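Long-range contacts in gamma-glutamyltranspeptidase (Ggt) (Helicobacter pylori 26695, PDB 5BPK), which probably catalyses hydrolysis and transfer of gamma-glutamyl groups from glutathione and related compounds, as an N-terminal nucleophile (Ntn) hydrolase: residues Ala79-Phe87 with Gly135-Met143; Gly69-Pro77 with Ile159-Tyr170. All coordinates share one frame; numbering follows the deposited sequence.

Contact 1 (Ala79-Phe87 with Gly135-Met143); sequences AGNIGGGGF and GVPGTVAGM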
loop_
_atom_site.group_PDB
_atom_site.type_symbol
_atom_site.label_atom_id
_atom_site.label_comp_id
_atom_site.label_asym_id
_atom_site.label_seq_id
_atom_site.Cartn_x
_atom_site.Cartn_y
_atom_site.Cartn_z
ATOM N N ALA A 79 -9.604 4.977 2.297
ATOM C CA ALA A 79 -8.391 4.149 2.229
ATOM C C ALA A 79 -8.163 3.388 3.521
ATOM O O ALA A 79 -8.011 2.155 3.512
ATOM C CB ALA A 79 -7.181 5.023 1.927
ATOM N N GLY A 80 -8.110 4.129 4.631
ATOM C CA GLY A 80 -8.143 3.535 5.967
ATOM C C GLY A 80 -9.407 2.701 6.107
ATOM O O GLY A 80 -10.444 3.027 5.515
ATOM N N ASN A 81 -9.331 1.610 6.854
ATOM C CA ASN A 81 -10.383 0.600 6.809
ATOM C C ASN A 81 -10.321 -0.442 7.902
ATOM O O ASN A 81 -9.253 -0.693 8.489
ATOM C CB ASN A 81 -10.295 -0.159 5.478
ATOM C CG ASN A 81 -9.034 -0.996 5.376
ATOM O OD1 ASN A 81 -9.032 -2.176 5.770
ATOM N ND2 ASN A 81 -7.936 -0.386 4.877
ATOM N N ILE A 82 -11.475 -1.076 8.125
ATOM C CA ILE A 82 -11.536 -2.430 8.681
ATOM C C ILE A 82 -12.069 -3.462 7.669
ATOM O O ILE A 82 -12.034 -4.657 7.932
ATOM C CB ILE A 82 -12.359 -2.496 9.995
ATOM C CG1 ILE A 82 -13.816 -2.062 9.793
ATOM C CG2 ILE A 82 -11.705 -1.631 11.061
ATOM C CD1 ILE A 82 -14.689 -2.313 11.007
ATOM N N GLY A 83 -12.566 -3.004 6.513
ATOM C CA GLY A 83 -13.103 -3.912 5.484
ATOM C C GLY A 83 -12.148 -4.370 4.400
ATOM O O GLY A 83 -12.581 -4.982 3.416
ATOM N N GLY A 84 -10.856 -4.089 4.575
ATOM C CA GLY A 84 -9.826 -4.432 3.589
ATOM C C GLY A 84 -8.697 -5.251 4.199
ATOM O O GLY A 84 -8.928 -6.153 4.991
ATOM N N GLY A 85 -7.462 -4.922 3.839
ATOM C CA GLY A 85 -6.303 -5.689 4.280
ATOM C C GLY A 85 -5.023 -4.986 3.891
ATOM O O GLY A 85 -5.037 -3.868 3.336
ATOM N N GLY A 86 -3.902 -5.627 4.180
ATOM C CA GLY A 86 -2.621 -5.000 3.921
ATOM C C GLY A 86 -1.457 -5.779 4.484
ATOM O O GLY A 86 -1.575 -6.967 4.749
ATOM N N PHE A 87 -0.336 -5.083 4.650
ATOM C CA PHE A 87 0.925 -5.666 5.078
ATOM C C PHE A 87 1.612 -4.774 6.097
ATOM O O PHE A 87 1.542 -3.536 6.008
ATOM C CB PHE A 87 1.868 -5.824 3.883
ATOM C CG PHE A 87 1.289 -6.619 2.748
ATOM C CD1 PHE A 87 1.151 -7.996 2.849
ATOM C CD2 PHE A 87 0.898 -5.993 1.582
ATOM C CE1 PHE A 87 0.608 -8.736 1.792
ATOM C CE2 PHE A 87 0.367 -6.723 0.508
ATOM C CZ PHE A 87 0.222 -8.102 0.623
ATOM N N GLY A 135 -12.665 -9.391 -1.307
ATOM C CA GLY A 135 -11.994 -10.491 -0.628
ATOM C C GLY A 135 -12.318 -10.485 0.858
ATOM O O GLY A 135 -12.846 -9.506 1.391
ATOM N N VAL A 136 -11.998 -11.584 1.536
ATOM C CA VAL A 136 -12.249 -11.687 2.977
ATOM C C VAL A 136 -11.337 -10.705 3.729
ATOM O O VAL A 136 -10.127 -10.805 3.607
ATOM C CB VAL A 136 -11.999 -13.124 3.490
ATOM C CG1 VAL A 136 -12.407 -13.221 4.944
ATOM C CG2 VAL A 136 -12.771 -14.144 2.646
ATOM N N PRO A 137 -11.910 -9.743 4.494
ATOM C CA PRO A 137 -11.066 -8.714 5.127
ATOM C C PRO A 137 -10.042 -9.262 6.125
ATOM O O PRO A 137 -10.374 -10.135 6.949
ATOM C CB PRO A 137 -12.070 -7.846 5.871
ATOM C CG PRO A 137 -13.357 -8.004 5.088
ATOM C CD PRO A 137 -13.345 -9.450 4.663
ATOM N N GLY A 138 -8.830 -8.717 6.062
ATOM C CA GLY A 138 -7.733 -9.093 6.942
ATOM C C GLY A 138 -7.298 -8.064 7.962
ATOM O O GLY A 138 -6.570 -8.407 8.886
ATOM N N THR A 139 -7.710 -6.797 7.800
ATOM C CA THR A 139 -7.195 -5.718 8.657
ATOM C C THR A 139 -7.357 -5.955 10.152
ATOM O O THR A 139 -6.408 -5.772 10.896
ATOM C CB THR A 139 -7.806 -4.378 8.275
ATOM O OG1 THR A 139 -7.359 -4.062 6.952
ATOM C CG2 THR A 139 -7.425 -3.249 9.256
ATOM N N VAL A 140 -8.548 -6.351 10.593
ATOM C CA VAL A 140 -8.767 -6.506 12.029
ATOM C C VAL A 140 -7.874 -7.623 12.597
ATOM O O VAL A 140 -7.263 -7.477 13.679
ATOM C CB VAL A 140 -10.246 -6.758 12.354
ATOM C CG1 VAL A 140 -10.417 -7.092 13.823
ATOM C CG2 VAL A 140 -11.087 -5.512 11.973
ATOM N N ALA A 141 -7.768 -8.713 11.847
ATOM C CA ALA A 141 -6.889 -9.820 12.215
ATOM C C ALA A 141 -5.419 -9.384 12.253
ATOM O O ALA A 141 -4.656 -9.819 13.125
ATOM C CB ALA A 141 -7.090 -10.988 11.266
ATOM N N GLY A 142 -5.030 -8.525 11.309
ATOM C CA GLY A 142 -3.668 -8.022 11.246
ATOM C C GLY A 142 -3.333 -7.137 12.429
ATOM O O GLY A 142 -2.258 -7.274 13.029
ATOM N N MET A 143 -4.242 -6.219 12.765
ATOM C CA MET A 143 -4.024 -5.343 13.917
ATOM C C MET A 143 -3.856 -6.157 15.188
ATOM O O MET A 143 -2.926 -5.914 15.964
ATOM C CB MET A 143 -5.173 -4.345 14.100
ATOM C CG MET A 143 -5.332 -3.321 12.977
ATOM S SD MET A 143 -3.892 -2.289 12.632
ATOM C CE MET A 143 -3.353 -2.976 11.081
HETATM O O HOH W 1 -10.808 -6.878 8.883
#

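Contact 2 (Gly69-Pro77 with Ile159-Tyr170); sequences GFALAVVHP and IDPAIKLAENGY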
loop_
_atom_site.group_PDB
_atom_site.type_symbol
_atom_site.label_atom_id
_atom_site.label_comp_id
_atom_site.label_asym_id
_atom_site.label_seq_id
_atom_site.Cartn_x
_atom_site.Cartn_y
_atom_site.Cartn_z
ATOM N N GLY A 69 -3.966 2.298 12.692
ATOM C CA GLY A 69 -4.767 1.447 11.827
ATOM C C GLY A 69 -6.254 1.603 12.097
ATOM O O GLY A 69 -7.060 1.736 11.178
ATOM N N PHE A 70 -6.640 1.604 13.364
ATOM C CA PHE A 70 -8.062 1.803 13.683
ATOM C C PHE A 70 -8.539 3.252 13.498
ATOM O O PHE A 70 -9.666 3.476 13.056
ATOM C CB PHE A 70 -8.399 1.309 15.091
ATOM C CG PHE A 70 -8.385 -0.193 15.224
ATOM C CD1 PHE A 70 -9.322 -0.959 14.550
ATOM C CD2 PHE A 70 -7.437 -0.837 16.010
ATOM C CE1 PHE A 70 -9.330 -2.340 14.653
ATOM C CE2 PHE A 70 -7.440 -2.227 16.119
ATOM C CZ PHE A 70 -8.396 -2.973 15.438
ATOM N N ALA A 71 -7.703 4.229 13.850
ATOM C CA ALA A 71 -8.070 5.645 13.669
ATOM C C ALA A 71 -8.320 5.979 12.197
ATOM O O ALA A 71 -9.319 6.609 11.868
ATOM C CB ALA A 71 -7.010 6.568 14.269
ATOM N N LEU A 72 -7.443 5.520 11.310
ATOM C CA LEU A 72 -7.622 5.778 9.875
ATOM C C LEU A 72 -8.883 5.110 9.312
ATOM O O LEU A 72 -9.469 5.598 8.338
ATOM C CB LEU A 72 -6.392 5.307 9.086
ATOM C CG LEU A 72 -5.109 6.119 9.233
ATOM C CD1 LEU A 72 -3.925 5.374 8.568
ATOM C CD2 LEU A 72 -5.275 7.518 8.639
ATOM N N ALA A 73 -9.295 3.993 9.913
ATOM C CA ALA A 73 -10.550 3.336 9.524
ATOM C C ALA A 73 -11.785 4.234 9.731
ATOM O O ALA A 73 -12.832 4.019 9.099
ATOM C CB ALA A 73 -10.724 1.996 10.269
ATOM N N VAL A 74 -11.646 5.230 10.600
ATOM C CA VAL A 74 -12.713 6.170 10.916
ATOM C C VAL A 74 -12.524 7.499 10.160
ATOM O O VAL A 74 -13.448 7.981 9.525
ATOM C CB VAL A 74 -12.769 6.416 12.441
ATOM C CG1 VAL A 74 -13.836 7.459 12.797
ATOM C CG2 VAL A 74 -13.041 5.119 13.162
ATOM N N VAL A 75 -11.325 8.066 10.207
ATOM C CA VAL A 75 -11.099 9.426 9.686
ATOM C C VAL A 75 -10.661 9.487 8.229
ATOM O O VAL A 75 -10.639 10.570 7.644
ATOM C CB VAL A 75 -10.092 10.207 10.548
ATOM C CG1 VAL A 75 -10.597 10.298 11.997
ATOM C CG2 VAL A 75 -8.677 9.586 10.508
ATOM N N HIS A 76 -10.316 8.337 7.652
ATOM C CA HIS A 76 -9.874 8.276 6.253
ATOM C C HIS A 76 -10.530 7.098 5.527
ATOM O O HIS A 76 -9.838 6.218 5.013
ATOM C CB HIS A 76 -8.346 8.173 6.240
ATOM C CG HIS A 76 -7.720 8.330 4.888
ATOM N ND1 HIS A 76 -8.381 8.898 3.817
ATOM C CD2 HIS A 76 -6.492 7.979 4.434
ATOM C CE1 HIS A 76 -7.574 8.911 2.769
ATOM N NE2 HIS A 76 -6.422 8.359 3.116
ATOM N N PRO A 77 -11.881 7.077 5.475
ATOM C CA PRO A 77 -12.603 5.904 4.966
ATOM C C PRO A 77 -12.423 5.600 3.477
ATOM O O PRO A 77 -12.780 4.506 3.032
ATOM C CB PRO A 77 -14.070 6.202 5.312
ATOM C CG PRO A 77 -14.136 7.637 5.602
ATOM C CD PRO A 77 -12.794 8.093 6.032
ATOM N N ILE A 159 -7.787 1.393 20.707
ATOM C CA ILE A 159 -8.963 1.528 19.834
ATOM C C ILE A 159 -9.938 2.616 20.311
ATOM O O ILE A 159 -10.744 3.119 19.530
ATOM C CB ILE A 159 -9.691 0.161 19.666
ATOM C CG1 ILE A 159 -10.553 0.137 18.394
ATOM C CG2 ILE A 159 -10.529 -0.192 20.928
ATOM C CD1 ILE A 159 -10.951 -1.261 17.981
ATOM N N ASP A 160 -9.860 2.993 21.583
ATOM C CA ASP A 160 -10.763 4.015 22.109
ATOM C C ASP A 160 -10.755 5.323 21.304
ATOM O O ASP A 160 -11.821 5.887 21.068
ATOM C CB ASP A 160 -10.483 4.310 23.593
ATOM C CG ASP A 160 -11.254 3.391 24.542
ATOM O OD1 ASP A 160 -12.148 2.641 24.101
ATOM O OD2 ASP A 160 -10.960 3.434 25.748
ATOM N N PRO A 161 -9.568 5.808 20.869
ATOM C CA PRO A 161 -9.608 7.071 20.111
ATOM C C PRO A 161 -10.417 6.977 18.820
ATOM O O PRO A 161 -11.157 7.902 18.473
ATOM C CB PRO A 161 -8.130 7.352 19.817
ATOM C CG PRO A 161 -7.418 6.731 20.974
ATOM C CD PRO A 161 -8.186 5.465 21.269
ATOM N N ALA A 162 -10.277 5.858 18.127
ATOM C CA ALA A 162 -11.056 5.604 16.931
ATOM C C ALA A 162 -12.549 5.559 17.249
ATOM O O ALA A 162 -13.351 6.151 16.534
ATOM C CB ALA A 162 -10.604 4.288 16.270
ATOM N N ILE A 163 -12.915 4.876 18.334
ATOM C CA ILE A 163 -14.320 4.790 18.744
ATOM C C ILE A 163 -14.884 6.185 19.038
ATOM O O ILE A 163 -16.002 6.514 18.614
ATOM C CB ILE A 163 -14.501 3.872 19.978
ATOM C CG1 ILE A 163 -14.190 2.415 19.613
ATOM C CG2 ILE A 163 -15.926 3.976 20.504
ATOM C CD1 ILE A 163 -14.060 1.472 20.809
ATOM N N LYS A 164 -14.104 7.003 19.741
ATOM C CA LYS A 164 -14.511 8.377 20.065
ATOM C C LYS A 164 -14.823 9.182 18.799
ATOM O O LYS A 164 -15.821 9.893 18.736
ATOM C CB LYS A 164 -13.414 9.090 20.861
ATOM C CG LYS A 164 -13.841 10.415 21.465
ATOM C CD LYS A 164 -12.687 11.114 22.166
ATOM C CE LYS A 164 -13.173 12.266 23.043
ATOM N NZ LYS A 164 -12.171 12.613 24.096
ATOM N N LEU A 165 -13.961 9.057 17.793
ATOM C CA LEU A 165 -14.149 9.763 16.531
ATOM C C LEU A 165 -15.349 9.243 15.742
ATOM O O LEU A 165 -16.018 10.015 15.060
ATOM C CB LEU A 165 -12.875 9.695 15.679
ATOM C CG LEU A 165 -11.758 10.612 16.208
ATOM C CD1 LEU A 165 -10.380 10.160 15.747
ATOM C CD2 LEU A 165 -12.008 12.066 15.817
ATOM N N ALA A 166 -15.610 7.940 15.813
ATOM C CA ALA A 166 -16.786 7.380 15.147
ATOM C C ALA A 166 -18.080 7.846 15.809
ATOM O O ALA A 166 -19.032 8.234 15.131
ATOM C CB ALA A 166 -16.717 5.848 15.104
ATOM N N GLU A 167 -18.100 7.831 17.133
ATOM C CA GLU A 167 -19.297 8.203 17.883
ATOM C C GLU A 167 -19.605 9.700 17.842
ATOM O O GLU A 167 -20.765 10.095 17.702
ATOM C CB GLU A 167 -19.165 7.771 19.345
ATOM C CG GLU A 167 -19.183 6.275 19.580
ATOM C CD GLU A 167 -19.026 5.906 21.048
ATOM O OE1 GLU A 167 -18.581 6.758 21.839
ATOM O OE2 GLU A 167 -19.346 4.754 21.404
ATOM N N ASN A 168 -18.578 10.529 17.990
ATOM C CA ASN A 168 -18.771 11.973 18.142
ATOM C C ASN A 168 -18.605 12.719 16.829
ATOM O O ASN A 168 -19.089 13.844 16.673
ATOM C CB ASN A 168 -17.783 12.536 19.179
ATOM C CG ASN A 168 -17.896 11.858 20.544
ATOM O OD1 ASN A 168 -18.948 11.348 20.920
ATOM N ND2 ASN A 168 -16.800 11.866 21.294
ATOM N N GLY A 169 -17.897 12.092 15.892
ATOM C CA GLY A 169 -17.688 12.657 14.580
ATOM C C GLY A 169 -16.478 13.552 14.423
ATOM O O GLY A 169 -15.768 13.880 15.389
ATOM N N TYR A 170 -16.243 13.918 13.169
ATOM C CA TYR A 170 -15.194 14.852 12.786
ATOM C C TYR A 170 -15.653 15.615 11.548
ATOM O O TYR A 170 -16.545 15.163 10.820
ATOM C CB TYR A 170 -13.865 14.125 12.512
ATOM C CG TYR A 170 -13.934 13.123 11.384
ATOM C CD1 TYR A 170 -14.321 11.807 11.611
ATOM C CD2 TYR A 170 -13.613 13.501 10.084
ATOM C CE1 TYR A 170 -14.395 10.885 10.557
ATOM C CE2 TYR A 170 -13.684 12.593 9.025
ATOM C CZ TYR A 170 -14.068 11.285 9.273
ATOM O OH TYR A 170 -14.145 10.373 8.239
#

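Contact 1 (Ala79-Phe87 with Gly135-Met143)
Gly84 O receives two backbone N-H groups where the chain enters helix 139-150: Gly138 N lies 2.8 Å from Gly84 O, and Thr139 N, 3.1 Å from Gly84 O, comes from further off the carbonyl plane, although its N-H points the straighter. Pro137 flanks this point, its CG lying 3.5 Å from Gly83 O. Thr139 OG1 donates to Asn81 OD1 over 2.8 Å, arriving 20° out of the amide's carbonyl plane. Thr139 sets OG1 beside its backbone N (chi1 -65°), which directs it to the glycine turn. Ile82 CB rests 3.8 Å from Val140 CG2, and a water joins Ile82 O to Val140 N.

The Asn81 amide positions this shell. Its ND2 donates to Ala79 O at 2.9 Å, nearly in the amide plane, while Gly84 N reaches OD1 from above that plane, an Asx motif; together with Thr139 these bonds fix the amide's rotation. Asn38 of the other chain accepts from Gly135 N and donates to Gly83 O. The glycine-rich turn enters strand 85-91, outermost in this chain's sheet but paired antiparallel with a strand of the other chain, consistent with the two-chain Ntn-hydrolase architecture of gamma-glutamyltranspeptidases, with Gly85 about 9 Å from the bound dihydro-oxazolyl inhibitor.

Contact 2 (Gly69-Pro77 with Ile159-Tyr170)
Val74 and Ala162 meet at the apolar centre of two helices that run almost parallel, their axes 10° apart and 8.1 Å at closest approach. The valine straddles a turn of helix 155-168: with CG1 anti to the backbone N (chi1 177°), that methyl lies against the backbone at Ala166 N and touches Leu165 CB, whereas CG2 comes within 3.5 Å of Ala162 O. Ala162 CB in turn presses on the opposite backbone, 3.4 Å from Phe70 O. Small residues thus bring the two backbones close, and Ala71 CA and Ala162 CA are only 4.4 Å apart.

Aromatic rings flank this centre along the helices. Ile159 extends its chain so that CD1 sits over the middle of one face of the Phe70 ring, 3.7 Å from the ring centroid and 6° off the normal, a CH-pi contact. Toward the C-terminal ends, Val75 CG1 lies over a face of the Tyr170 ring, offset toward the rim, and also meets Leu165 CD1.

The polar edge is made by the same tyrosine. Tyr170 OH donates to Val74 O over 2.8 Å, in the carbonyl plane and on a lone pair, while Pro77 CD comes against the hydroxyl. Val74 O, at the last turn of helix 61-75, also receives a bond from Gln213 NE2. Gly169, with positive phi, ends helix 155-168 and lets the chain turn back to bring Tyr170 across.

Helix 45-56 packs on Ala71, Pro161 and Leu165, and helix 214-226 covers Val74 and Ile163. The pair thus lies among helices, consistent with a helical layer of the Ntn-hydrolase fold, and is joined through the backbone of Tyr170 to Phe211 in a small two-stranded antiparallel sheet.

Two successive parts of the chain face two others: helix 61-75 leads through the glycine turn into strand 85-91, and helix 139-150 precedes helix 155-168. Both contacts are buried, but the centre of contact 1 lies about 8 Å, and that of contact 2 about 18 Å, from the centre of the chain. The principle illustrated is that chemistry follows place: a turn and strand are secured by polar bonds, paired helices mainly by apolar side chains. Both reach toward the other chain, contact 1 with 13 residues and contact 2 with five. They meet where Ala73 CB packs on Asn81 C at 3.4 Å and Met143 CB on Phe70 CE2 at 3.7 Å.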